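Local coordinates for cell division protein FtsI/penicillin binding protein 2 (Legionella pneumophila subsp. pneumophila ATCC 43290, PDB 4ZTK) that probably acts in cell division as a D,D-transpeptidase, cross-linking the peptide stems of peptidoglycan at the septum, at residues A87-N92 / K153-F158; C138-S143 / Q175-A180; F158-N163 / E183-T188. All blocks are in the same frame, centred on the assembly; numbering follows the deposited sequence.

Contact 1 of 3, residues A87-N92 / K153-F158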
ATOM      1  N   ALA A  87       7.178  10.610   2.836  1.00 25.70           N
ATOM      2  CA  ALA A  87       6.727  11.731   3.653  1.00 31.10           C
ATOM      3  C   ALA A  87       7.147  11.566   5.109  1.00 29.64           C
ATOM      4  O   ALA A  87       7.588  12.524   5.742  1.00 32.10           O
ATOM      5  CB  ALA A  87       5.218  11.892   3.553  1.00 23.47           C
ATOM      6  N   ALA A  88       6.997  10.353   5.636  1.00 33.82           N
ATOM      7  CA  ALA A  88       7.346  10.062   7.024  1.00 31.33           C
ATOM      8  C   ALA A  88       8.819  10.326   7.281  1.00 29.54           C
ATOM      9  O   ALA A  88       9.180  10.965   8.270  1.00 29.87           O
ATOM     10  CB  ALA A  88       7.003   8.619   7.368  1.00 32.75           C
ATOM     11  N   ALA A  89       9.667   9.834   6.382  1.00 31.27           N
ATOM     12  CA  ALA A  89      11.108  10.028   6.500  1.00 35.65           C
ATOM     13  C   ALA A  89      11.464  11.510   6.503  1.00 35.39           C
ATOM     14  O   ALA A  89      12.307  11.952   7.285  1.00 35.34           O
ATOM     15  CB  ALA A  89      11.829   9.313   5.368  1.00 38.59           C
ATOM     16  N   ALA A  90      10.812  12.277   5.636  1.00 32.75           N
ATOM     17  CA  ALA A  90      11.099  13.701   5.503  1.00 35.52           C
ATOM     18  C   ALA A  90      10.621  14.486   6.717  1.00 37.60           C
ATOM     19  O   ALA A  90      11.330  15.360   7.220  1.00 43.42           O
ATOM     20  CB  ALA A  90      10.458  14.252   4.241  1.00 35.11           C
ATOM     21  N   ILE A  91       9.408  14.179   7.165  1.00 32.95           N
ATOM     22  CA  ILE A  91       8.811  14.828   8.329  1.00 35.47           C
ATOM     23  C   ILE A  91       9.594  14.509   9.601  1.00 41.04           C
ATOM     24  O   ILE A  91       9.773  15.364  10.464  1.00 44.35           O
ATOM     25  CB  ILE A  91       7.338  14.382   8.521  1.00 60.07           C
ATOM     26  CG1 ILE A  91       6.463  14.935   7.398  1.00 57.39           C
ATOM     27  CG2 ILE A  91       6.794  14.838   9.866  1.00 64.89           C
ATOM     28  CD1 ILE A  91       6.565  16.426   7.242  1.00 66.58           C
ATOM     29  N   ASN A  92      10.068  13.273   9.708  1.00 39.63           N
ATOM     30  CA  ASN A  92      10.698  12.813  10.938  1.00 38.03           C
ATOM     31  C   ASN A  92      12.113  13.348  11.147  1.00 42.55           C
ATOM     32  O   ASN A  92      12.587  13.423  12.282  1.00 46.12           O
ATOM     33  CB  ASN A  92      10.699  11.286  10.993  1.00 40.12           C
ATOM     34  CG  ASN A  92      10.879  10.754  12.396  1.00 37.79           C
ATOM     35  OD1 ASN A  92       9.961  10.807  13.214  1.00 42.66           O
ATOM     36  ND2 ASN A  92      12.057  10.222  12.679  1.00 30.89           N
ATOM     37  N   LYS A 153      17.968   5.124   4.483  1.00 36.82           N
ATOM     38  CA  LYS A 153      18.002   4.576   5.835  1.00 38.22           C
ATOM     39  C   LYS A 153      16.605   4.386   6.413  1.00 37.17           C
ATOM     40  O   LYS A 153      16.276   3.315   6.927  1.00 34.54           O
ATOM     41  CB  LYS A 153      18.828   5.469   6.760  1.00 41.12           C
ATOM     42  CG  LYS A 153      18.675   5.134   8.236  1.00 56.19           C
ATOM     43  CD  LYS A 153      19.651   5.933   9.091  1.00 70.54           C
ATOM     44  CE  LYS A 153      19.402   5.700  10.572  1.00 77.95           C
ATOM     45  NZ  LYS A 153      18.019   6.100  10.970  1.00 79.49           N
ATOM     46  N   LYS A 154      15.783   5.425   6.333  1.00 38.67           N
ATOM     47  CA  LYS A 154      14.460   5.365   6.939  1.00 35.76           C
ATOM     48  C   LYS A 154      13.543   4.376   6.221  1.00 31.38           C
ATOM     49  O   LYS A 154      12.786   3.653   6.866  1.00 33.13           O
ATOM     50  CB  LYS A 154      13.822   6.755   7.037  1.00 33.67           C
ATOM     51  CG  LYS A 154      12.512   6.781   7.821  1.00 36.96           C
ATOM     52  CD  LYS A 154      12.693   6.265   9.243  1.00 33.51           C
ATOM     53  CE  LYS A 154      13.659   7.132  10.031  1.00 33.83           C
ATOM     54  NZ  LYS A 154      13.961   6.533  11.358  1.00 40.47           N
ATOM     55  N   LEU A 155      13.616   4.325   4.894  1.00 28.45           N
ATOM     56  CA  LEU A 155      12.785   3.372   4.157  1.00 26.76           C
ATOM     57  C   LEU A 155      13.242   1.932   4.399  1.00 30.78           C
ATOM     58  O   LEU A 155      12.425   1.008   4.422  1.00 33.06           O
ATOM     59  CB  LEU A 155      12.740   3.691   2.661  1.00 34.43           C
ATOM     60  CG  LEU A 155      11.481   4.457   2.234  1.00 40.63           C
ATOM     61  CD1 LEU A 155      11.396   5.808   2.935  1.00 34.46           C
ATOM     62  CD2 LEU A 155      11.423   4.624   0.722  1.00 34.16           C
ATOM     63  N   THR A 156      14.545   1.749   4.593  1.00 24.95           N
ATOM     64  CA  THR A 156      15.079   0.438   4.933  1.00 28.85           C
ATOM     65  C   THR A 156      14.516  -0.004   6.279  1.00 35.74           C
ATOM     66  O   THR A 156      14.097  -1.149   6.444  1.00 32.37           O
ATOM     67  CB  THR A 156      16.626   0.444   4.962  1.00 29.23           C
ATOM     68  OG1 THR A 156      17.120   0.583   3.624  1.00 32.94           O
ATOM     69  CG2 THR A 156      17.177  -0.855   5.568  1.00 28.92           C
ATOM     70  N   GLU A 157      14.482   0.923   7.227  1.00 30.67           N
ATOM     71  CA  GLU A 157      13.906   0.653   8.539  1.00 31.32           C
ATOM     72  C   GLU A 157      12.418   0.311   8.488  1.00 29.82           C
ATOM     73  O   GLU A 157      11.909  -0.378   9.372  1.00 34.31           O
ATOM     74  CB  GLU A 157      14.150   1.834   9.479  1.00 35.36           C
ATOM     75  CG  GLU A 157      15.600   1.962   9.911  1.00 47.13           C
ATOM     76  CD  GLU A 157      15.846   3.168  10.796  1.00 61.28           C
ATOM     77  OE1 GLU A 157      17.020   3.426  11.137  1.00 69.99           O
ATOM     78  OE2 GLU A 157      14.869   3.860  11.150  1.00 66.87           O
ATOM     79  N   PHE A 158      11.717   0.804   7.468  1.00 30.33           N
ATOM     80  CA  PHE A 158      10.311   0.461   7.265  1.00 27.83           C
ATOM     81  C   PHE A 158      10.121  -0.901   6.590  1.00 37.15           C
ATOM     82  O   PHE A 158       8.986  -1.341   6.383  1.00 28.49           O
ATOM     83  CB  PHE A 158       9.597   1.530   6.431  1.00 32.64           C
ATOM     84  CG  PHE A 158       9.050   2.671   7.244  1.00 29.76           C
ATOM     85  CD1 PHE A 158       8.001   2.469   8.125  1.00 27.64           C
ATOM     86  CD2 PHE A 158       9.573   3.950   7.107  1.00 34.48           C
ATOM     87  CE1 PHE A 158       7.486   3.520   8.869  1.00 33.58           C
ATOM     88  CE2 PHE A 158       9.064   5.009   7.848  1.00 36.07           C
ATOM     89  CZ  PHE A 158       8.021   4.792   8.733  1.00 33.66           C
TER
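Ala88 and Ala89 of helix 83-92 meet Lys154 and Phe158 at the end of helix 148-157, a helix-helix crossing in the mainly helical part of a transpeptidase domain. The axes cross at 124°, 9.6 Å apart; the backbones come closest at Ala89 and Lys154, and helix 83-92 meets its neighbour there mainly with alanine methyls. Ala89 CB lies against the first two methylenes of Lys154, 3.6 Å from Lys154 CG. That chain leaves with CG anti to the backbone N (chi1 -173°), which lays CG alongside the alanine methyl, next to CB, and then bends at chi2 and chi3 to carry its amine up toward Glu157. The preceding residue, Ala88, brings its CB obliquely to the CE2-CZ side of the Phe158 ring, 4.2 Å from Phe158 CE2, while Phe85 meets that ring edge-to-face. In the penicillin-binding fold the helix on the alanine side starts at the SxxK serine and lysine, consistent with Ser80 and Lys83 here. The contact lies toward the other end of that helix. Leu155 CD1 adds a looser touch, 4.3 Å from Ala89 CB. The salt bridges lie within helix 148-157 and do not cross to the other helix: Lys154 NZ bonds Glu157 OE2 at 2.8 Å, on the syn side but tilted out of the carboxylate plane, and Lys153 NZ bonds Glu157 OE1. Lys154 NZ also reaches Ile213 O, and Asn92 OD1 accepts from Ser218 OG and Ser215 N.

Contact 2 of 3, residues C138-S143 / Q175-A180; sequences CLIRVS and QLAMAA
Leu176 O is gripped twice, by Ser143 OG from the neighbouring helix at 3.0 Å and by Ala180 N of its own helix, also at 3.0 Å. The two donors reach it from opposite faces of the carbonyl plane. The hydroxyl stands above that plane, with a C=O...OG angle of 113°, so the routine helical bond is left intact while the serine makes a second one. This is a crossing of helices 136-146 and 172-181 in the helical part of the penicillin-binding transpeptidase fold, and it shows how a buried serine can be satisfied by a backbone carbonyl of the partner helix. Ser143 OG stands anti to the backbone N (chi1 -178°), which aims it across the interface. The Leu176 side chain then closes over the serine, its CD1 lying 3.5 Å from Ser143 O, and Ile151 of helix 148-157 packs on both Ser143 and Leu176.

Small residues allow the tight approach, with axes 8.1 Å apart and inclined at 130°. Ala180 CB settles directly on the other backbone, 3.6 Å from Ile140 CA and equally near Leu139 O, with the Ser143 methylene beside it. Ile140 straddles the edge of the crossing with its two branches, of which CG1 leans over Ala177 O and toward the Ala180 methyl. On the inner side, Leu139 touches Lys83 and Ile86 of helix 83-92, which links this pair to the presumed SxxK helix; Ala180 O makes a weak hydrogen bond with Lys83 NZ. At the outer margin Ile140 CG2 meets Ala177 CB methyl to methyl at 3.6 Å.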
ATOM      1  N   CYS A 138       5.620  16.756  -6.384  1.00 39.18           N
ATOM      2  CA  CYS A 138       5.807  17.207  -5.007  1.00 39.21           C
ATOM      3  C   CYS A 138       6.527  16.180  -4.139  1.00 32.72           C
ATOM      4  O   CYS A 138       7.465  16.525  -3.422  1.00 32.56           O
ATOM      5  CB  CYS A 138       4.477  17.608  -4.362  1.00 29.71           C
ATOM      6  SG  CYS A 138       3.719  19.086  -5.100  1.00 65.43           S
ATOM      7  N   LEU A 139       6.087  14.926  -4.193  1.00 29.56           N
ATOM      8  CA  LEU A 139       6.734  13.883  -3.404  1.00 25.60           C
ATOM      9  C   LEU A 139       8.174  13.655  -3.855  1.00 31.76           C
ATOM     10  O   LEU A 139       9.054  13.360  -3.038  1.00 30.85           O
ATOM     11  CB  LEU A 139       5.943  12.572  -3.444  1.00 21.77           C
ATOM     12  CG  LEU A 139       4.966  12.357  -2.284  1.00 28.78           C
ATOM     13  CD1 LEU A 139       5.710  12.303  -0.954  1.00 29.23           C
ATOM     14  CD2 LEU A 139       3.910  13.447  -2.262  1.00 28.60           C
ATOM     15  N   ILE A 140       8.416  13.794  -5.155  1.00 30.92           N
ATOM     16  CA  ILE A 140       9.770  13.661  -5.669  1.00 29.54           C
ATOM     17  C   ILE A 140      10.661  14.754  -5.085  1.00 31.37           C
ATOM     18  O   ILE A 140      11.775  14.488  -4.631  1.00 31.72           O
ATOM     19  CB  ILE A 140       9.817  13.732  -7.196  1.00 35.86           C
ATOM     20  CG1 ILE A 140       9.233  12.459  -7.811  1.00 30.48           C
ATOM     21  CG2 ILE A 140      11.249  13.892  -7.641  1.00 37.67           C
ATOM     22  CD1 ILE A 140       9.098  12.517  -9.336  1.00 27.46           C
ATOM     23  N   ARG A 141      10.153  15.981  -5.090  1.00 34.82           N
ATOM     24  CA  ARG A 141      10.879  17.105  -4.519  1.00 40.49           C
ATOM     25  C   ARG A 141      11.148  16.859  -3.035  1.00 33.72           C
ATOM     26  O   ARG A 141      12.250  17.093  -2.551  1.00 34.83           O
ATOM     27  CB  ARG A 141      10.109  18.413  -4.729  1.00 43.17           C
ATOM     28  CG  ARG A 141      10.771  19.628  -4.104  1.00 61.50           C
ATOM     29  CD  ARG A 141      10.247  20.930  -4.698  1.00 80.04           C
ATOM     30  NE  ARG A 141       8.788  21.013  -4.659  1.00 91.00           N
ATOM     31  CZ  ARG A 141       8.095  22.108  -4.957  1.00 96.34           C
ATOM     32  NH1 ARG A 141       6.768  22.098  -4.897  1.00 96.10           N
ATOM     33  NH2 ARG A 141       8.729  23.218  -5.309  1.00 96.10           N
ATOM     34  N   VAL A 142      10.140  16.369  -2.325  1.00 27.59           N
ATOM     35  CA  VAL A 142      10.294  16.027  -0.918  1.00 29.66           C
ATOM     36  C   VAL A 142      11.427  15.015  -0.723  1.00 31.56           C
ATOM     37  O   VAL A 142      12.295  15.196   0.130  1.00 31.48           O
ATOM     38  CB  VAL A 142       8.973  15.482  -0.340  1.00 32.38           C
ATOM     39  CG1 VAL A 142       9.210  14.762   0.976  1.00 29.14           C
ATOM     40  CG2 VAL A 142       7.976  16.616  -0.160  1.00 34.01           C
ATOM     41  N   SER A 143      11.423  13.968  -1.542  1.00 35.08           N
ATOM     42  CA  SER A 143      12.460  12.944  -1.494  1.00 28.33           C
ATOM     43  C   SER A 143      13.850  13.504  -1.784  1.00 34.80           C
ATOM     44  O   SER A 143      14.811  13.209  -1.066  1.00 34.87           O
ATOM     45  CB  SER A 143      12.136  11.814  -2.473  1.00 30.36           C
ATOM     46  OG  SER A 143      13.111  10.784  -2.404  1.00 32.52           O
ATOM     47  N   GLN A 175      17.622   8.869  -8.632  1.00 35.44           N
ATOM     48  CA  GLN A 175      17.236   7.687  -7.869  1.00 37.63           C
ATOM     49  C   GLN A 175      16.281   8.012  -6.721  1.00 33.89           C
ATOM     50  O   GLN A 175      15.427   7.198  -6.378  1.00 38.39           O
ATOM     51  CB  GLN A 175      18.471   6.937  -7.376  1.00 38.23           C
ATOM     52  CG  GLN A 175      19.287   6.364  -8.521  1.00 43.38           C
ATOM     53  CD  GLN A 175      20.464   5.539  -8.054  1.00 55.09           C
ATOM     54  OE1 GLN A 175      20.353   4.325  -7.885  1.00 61.94           O
ATOM     55  NE2 GLN A 175      21.604   6.192  -7.850  1.00 49.41           N
ATOM     56  N   LEU A 176      16.418   9.198  -6.136  1.00 33.05           N
ATOM     57  CA  LEU A 176      15.443   9.655  -5.143  1.00 33.89           C
ATOM     58  C   LEU A 176      14.091   9.924  -5.812  1.00 32.85           C
ATOM     59  O   LEU A 176      13.037   9.747  -5.205  1.00 29.71           O
ATOM     60  CB  LEU A 176      15.947  10.904  -4.417  1.00 30.40           C
ATOM     61  CG  LEU A 176      17.091  10.655  -3.428  1.00 35.90           C
ATOM     62  CD1 LEU A 176      17.604  11.963  -2.846  1.00 38.50           C
ATOM     63  CD2 LEU A 176      16.647   9.709  -2.314  1.00 28.44           C
ATOM     64  N   ALA A 177      14.130  10.351  -7.072  1.00 32.57           N
ATOM     65  CA  ALA A 177      12.909  10.559  -7.838  1.00 32.36           C
ATOM     66  C   ALA A 177      12.216   9.224  -8.068  1.00 29.43           C
ATOM     67  O   ALA A 177      11.000   9.112  -7.922  1.00 29.44           O
ATOM     68  CB  ALA A 177      13.224  11.239  -9.170  1.00 37.05           C
HETATM   69  N   MSE A 178      13.001   8.213  -8.423  1.00 26.97           N
HETATM   70  CA  MSE A 178      12.467   6.874  -8.645  1.00 35.01           C
HETATM   71  C   MSE A 178      11.909   6.295  -7.352  1.00 35.26           C
HETATM   72  O   MSE A 178      10.884   5.619  -7.359  1.00 35.95           O
HETATM   73  CB  MSE A 178      13.549   5.949  -9.203  1.00 27.71           C
HETATM   74  CG  MSE A 178      14.034   6.332 -10.594  1.00 35.13           C
HETATM   75 SE   MSE A 178      15.481   5.180 -11.212  0.65 66.35          SE
HETATM   76  CE  MSE A 178      14.469   3.536 -11.500  1.00 70.79           C
ATOM     77  N   ALA A 179      12.595   6.563  -6.245  1.00 32.96           N
ATOM     78  CA  ALA A 179      12.142   6.121  -4.929  1.00 28.70           C
ATOM     79  C   ALA A 179      10.767   6.690  -4.602  1.00 25.96           C
ATOM     80  O   ALA A 179       9.889   5.974  -4.128  1.00 27.38           O
ATOM     81  CB  ALA A 179      13.142   6.529  -3.863  1.00 32.99           C
ATOM     82  N   ALA A 180      10.585   7.981  -4.860  1.00 27.21           N
ATOM     83  CA  ALA A 180       9.328   8.653  -4.542  1.00 35.86           C
ATOM     84  C   ALA A 180       8.183   8.107  -5.386  1.00 34.41           C
ATOM     85  O   ALA A 180       7.023   8.149  -4.975  1.00 34.33           O
ATOM     86  CB  ALA A 180       9.460  10.158  -4.731  1.00 30.16           C
TER

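Contact 3 of 3, residues F158-N163 / E183-T188; sequences FGFDMN and ENIPVT
The Phe160 ring takes Val187 CG1 at its edge, near the ring plane and 3.9 Å from Phe160 CD1, while Ile185 CG2 approaches the same CD1 obliquely at 4.0 Å. Phe85 packs edge-to-face with this ring, and Leu192 of helix 189-200 adds to its surroundings. Beyond it, the Asp161 and Pro186 side chains cross at about a right angle, Asp161 OD2 lying 3.4 Å from Pro186 CG. Ile185 spreads its branches over 158-163: CG2 rests against the phenylalanine and Asp161 O, and CD1 reaches 3.8 Å to the selenium, SE, of selenomethionine Met162. That side chain starts off away from the facing segment, and the bend at chi2 (-63°) brings the selenium back.

No direct hydrogen bond joins the two segments. A water takes the Asp161 N-H at 2.7 Å and donates to Pro186 O, and another water lies between Asp161 O and Asn184 O. The carboxylate is held in place by its own loop: Asp161 OD1 accepts from Asn163 N at 2.7 Å, nearly along the C-O axis, and OD2 bonds Ser164 OG. The pairing thus joins two irregular connections between helices, one opened by a Schellman motif with Gly159 at positive phi and folded by the Asx turn of Asp161, the other leading to Thr188 as N-cap of helix 189-200.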
ATOM      1  N   PHE A 158      11.717   0.804   7.468  1.00 30.33           N
ATOM      2  CA  PHE A 158      10.311   0.461   7.265  1.00 27.83           C
ATOM      3  C   PHE A 158      10.121  -0.901   6.590  1.00 37.15           C
ATOM      4  O   PHE A 158       8.986  -1.341   6.383  1.00 28.49           O
ATOM      5  CB  PHE A 158       9.597   1.530   6.431  1.00 32.64           C
ATOM      6  CG  PHE A 158       9.050   2.671   7.244  1.00 29.76           C
ATOM      7  CD1 PHE A 158       8.001   2.469   8.125  1.00 27.64           C
ATOM      8  CD2 PHE A 158       9.573   3.950   7.107  1.00 34.48           C
ATOM      9  CE1 PHE A 158       7.486   3.520   8.869  1.00 33.58           C
ATOM     10  CE2 PHE A 158       9.064   5.009   7.848  1.00 36.07           C
ATOM     11  CZ  PHE A 158       8.021   4.792   8.733  1.00 33.66           C
ATOM     12  N   GLY A 159      11.224  -1.550   6.227  1.00 31.68           N
ATOM     13  CA  GLY A 159      11.159  -2.870   5.626  1.00 30.43           C
ATOM     14  C   GLY A 159      11.297  -2.867   4.114  1.00 39.47           C
ATOM     15  O   GLY A 159      11.055  -3.884   3.467  1.00 40.30           O
ATOM     16  N   PHE A 160      11.684  -1.729   3.544  1.00 29.24           N
ATOM     17  CA  PHE A 160      11.873  -1.641   2.100  1.00 29.46           C
ATOM     18  C   PHE A 160      13.307  -1.965   1.676  1.00 33.74           C
ATOM     19  O   PHE A 160      14.273  -1.559   2.323  1.00 33.64           O
ATOM     20  CB  PHE A 160      11.472  -0.258   1.572  1.00 26.99           C
ATOM     21  CG  PHE A 160      10.005   0.016   1.663  1.00 27.30           C
ATOM     22  CD1 PHE A 160       9.138  -0.461   0.693  1.00 28.74           C
ATOM     23  CD2 PHE A 160       9.485   0.739   2.725  1.00 24.59           C
ATOM     24  CE1 PHE A 160       7.774  -0.215   0.774  1.00 32.56           C
ATOM     25  CE2 PHE A 160       8.120   0.990   2.815  1.00 26.10           C
ATOM     26  CZ  PHE A 160       7.264   0.511   1.840  1.00 27.02           C
ATOM     27  N   ASP A 161      13.427  -2.695   0.573  1.00 30.40           N
ATOM     28  CA  ASP A 161      14.716  -2.979  -0.043  1.00 31.98           C
ATOM     29  C   ASP A 161      15.210  -1.744  -0.794  1.00 34.17           C
ATOM     30  O   ASP A 161      14.720  -1.430  -1.873  1.00 35.59           O
ATOM     31  CB  ASP A 161      14.563  -4.154  -1.010  1.00 32.65           C
ATOM     32  CG  ASP A 161      15.863  -4.532  -1.710  1.00 37.65           C
ATOM     33  OD1 ASP A 161      16.890  -3.826  -1.581  1.00 40.47           O
ATOM     34  OD2 ASP A 161      15.845  -5.563  -2.410  1.00 40.28           O
HETATM   35  N   MSE A 162      16.192  -1.055  -0.227  1.00 36.20           N
HETATM   36  CA  MSE A 162      16.782   0.103  -0.886  1.00 30.14           C
HETATM   37  C   MSE A 162      18.177  -0.243  -1.391  1.00 40.54           C
HETATM   38  O   MSE A 162      19.039   0.628  -1.525  1.00 44.62           O
HETATM   39  CB  MSE A 162      16.836   1.284   0.079  1.00 30.48           C
HETATM   40  CG  MSE A 162      15.499   1.576   0.739  1.00 28.38           C
HETATM   41 SE   MSE A 162      14.124   2.083  -0.555  0.65 39.52          SE
HETATM   42  CE  MSE A 162      14.766   3.883  -0.955  1.00 27.78           C
ATOM     43  N   ASN A 163      18.392  -1.525  -1.676  1.00 42.70           N
ATOM     44  CA  ASN A 163      19.706  -2.000  -2.105  1.00 48.98           C
ATOM     45  C   ASN A 163      19.718  -2.689  -3.466  1.00 47.64           C
ATOM     46  O   ASN A 163      20.569  -2.393  -4.295  1.00 49.68           O
ATOM     47  CB  ASN A 163      20.319  -2.916  -1.044  1.00 60.42           C
ATOM     48  CG  ASN A 163      20.970  -2.143   0.088  1.00 74.65           C
ATOM     49  OD1 ASN A 163      20.294  -1.673   1.004  1.00 75.46           O
ATOM     50  ND2 ASN A 163      22.292  -2.008   0.030  1.00 81.00           N
ATOM     51  N   GLU A 183       9.405   3.294  -7.992  1.00 34.70           N
ATOM     52  CA  GLU A 183       9.830   2.679  -9.244  1.00 39.50           C
ATOM     53  C   GLU A 183      10.996   1.694  -9.066  1.00 43.35           C
ATOM     54  O   GLU A 183      10.985   0.600  -9.634  1.00 49.54           O
ATOM     55  CB  GLU A 183      10.210   3.781 -10.242  1.00 43.08           C
ATOM     56  CG  GLU A 183      10.511   3.302 -11.648  1.00 59.56           C
ATOM     57  CD  GLU A 183      10.709   4.455 -12.621  1.00 65.60           C
ATOM     58  OE1 GLU A 183      11.859   4.684 -13.054  1.00 62.17           O
ATOM     59  OE2 GLU A 183       9.713   5.134 -12.949  1.00 66.90           O
ATOM     60  N   ASN A 184      11.998   2.077  -8.279  1.00 35.84           N
ATOM     61  CA  ASN A 184      13.178   1.224  -8.097  1.00 52.86           C
ATOM     62  C   ASN A 184      13.174   0.441  -6.781  1.00 57.62           C
ATOM     63  O   ASN A 184      14.213   0.286  -6.133  1.00 64.83           O
ATOM     64  CB  ASN A 184      14.478   2.031  -8.246  1.00 57.39           C
ATOM     65  CG  ASN A 184      14.663   3.070  -7.146  1.00 60.98           C
ATOM     66  OD1 ASN A 184      13.709   3.725  -6.722  1.00 58.86           O
ATOM     67  ND2 ASN A 184      15.903   3.221  -6.677  1.00 62.56           N
ATOM     68  N   ILE A 185      12.005  -0.057  -6.389  1.00 41.30           N
ATOM     69  CA  ILE A 185      11.878  -0.749  -5.113  1.00 38.46           C
ATOM     70  C   ILE A 185      11.079  -2.043  -5.260  1.00 37.94           C
ATOM     71  O   ILE A 185       9.880  -2.006  -5.511  1.00 38.71           O
ATOM     72  CB  ILE A 185      11.210   0.153  -4.053  1.00 34.81           C
ATOM     73  CG1 ILE A 185      11.941   1.498  -3.949  1.00 40.49           C
ATOM     74  CG2 ILE A 185      11.180  -0.540  -2.702  1.00 36.32           C
ATOM     75  CD1 ILE A 185      11.277   2.498  -3.023  1.00 43.03           C
ATOM     76  N   PRO A 186      11.750  -3.193  -5.109  1.00 31.92           N
ATOM     77  CA  PRO A 186      11.071  -4.493  -5.159  1.00 34.10           C
ATOM     78  C   PRO A 186      10.342  -4.798  -3.851  1.00 36.60           C
ATOM     79  O   PRO A 186      10.956  -4.765  -2.783  1.00 37.29           O
ATOM     80  CB  PRO A 186      12.228  -5.478  -5.355  1.00 37.68           C
ATOM     81  CG  PRO A 186      13.396  -4.812  -4.693  1.00 33.27           C
ATOM     82  CD  PRO A 186      13.203  -3.329  -4.894  1.00 33.88           C
ATOM     83  N   VAL A 187       9.042  -5.070  -3.933  1.00 32.59           N
ATOM     84  CA  VAL A 187       8.277  -5.503  -2.770  1.00 28.37           C
ATOM     85  C   VAL A 187       7.511  -6.787  -3.075  1.00 33.99           C
ATOM     86  O   VAL A 187       7.380  -7.190  -4.229  1.00 31.36           O
ATOM     87  CB  VAL A 187       7.280  -4.416  -2.267  1.00 30.63           C
ATOM     88  CG1 VAL A 187       8.010  -3.129  -1.909  1.00 27.78           C
ATOM     89  CG2 VAL A 187       6.181  -4.147  -3.298  1.00 21.21           C
ATOM     90  N   THR A 188       7.032  -7.441  -2.026  1.00 30.47           N
ATOM     91  CA  THR A 188       6.063  -8.514  -2.169  1.00 33.77           C
ATOM     92  C   THR A 188       4.821  -8.077  -1.414  1.00 32.32           C
ATOM     93  O   THR A 188       4.842  -7.056  -0.723  1.00 29.57           O
ATOM     94  CB  THR A 188       6.572  -9.840  -1.571  1.00 34.37           C
ATOM     95  OG1 THR A 188       6.835  -9.664  -0.173  1.00 34.64           O
ATOM     96  CG2 THR A 188       7.845 -10.304  -2.274  1.00 32.83           C
TER
HETATM   97  O   HOH W   1      16.093  -0.786  -4.504  1.00 41.21           O
HETATM   98  O   HOH W   2      11.183  -3.819  -0.506  1.00 41.64           O

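How the contacts relate
All three contacts are mainly buried and lie in the helical part of the domain, yet their chemistry differs. Contacts 1 and 2 are helix crossings built on alanines; the first has a salt-bridge network within one of its helices, the second a buried serine-to-carbonyl bond. Contact 3 pairs two loops, so hydrocarbon packing is supplemented by bridging water. Helix 148-157 lies in contact 1 and runs on through the shared Phe158 into contact 3, and Leu155 O of the first probably bonds Phe160 N of the second. Helix 172-181 of contact 2 likewise leads into 183-188, with a probable Met178 O to Glu183 N bond. Contacts 1 and 2 touch directly through Ala90 and Val142.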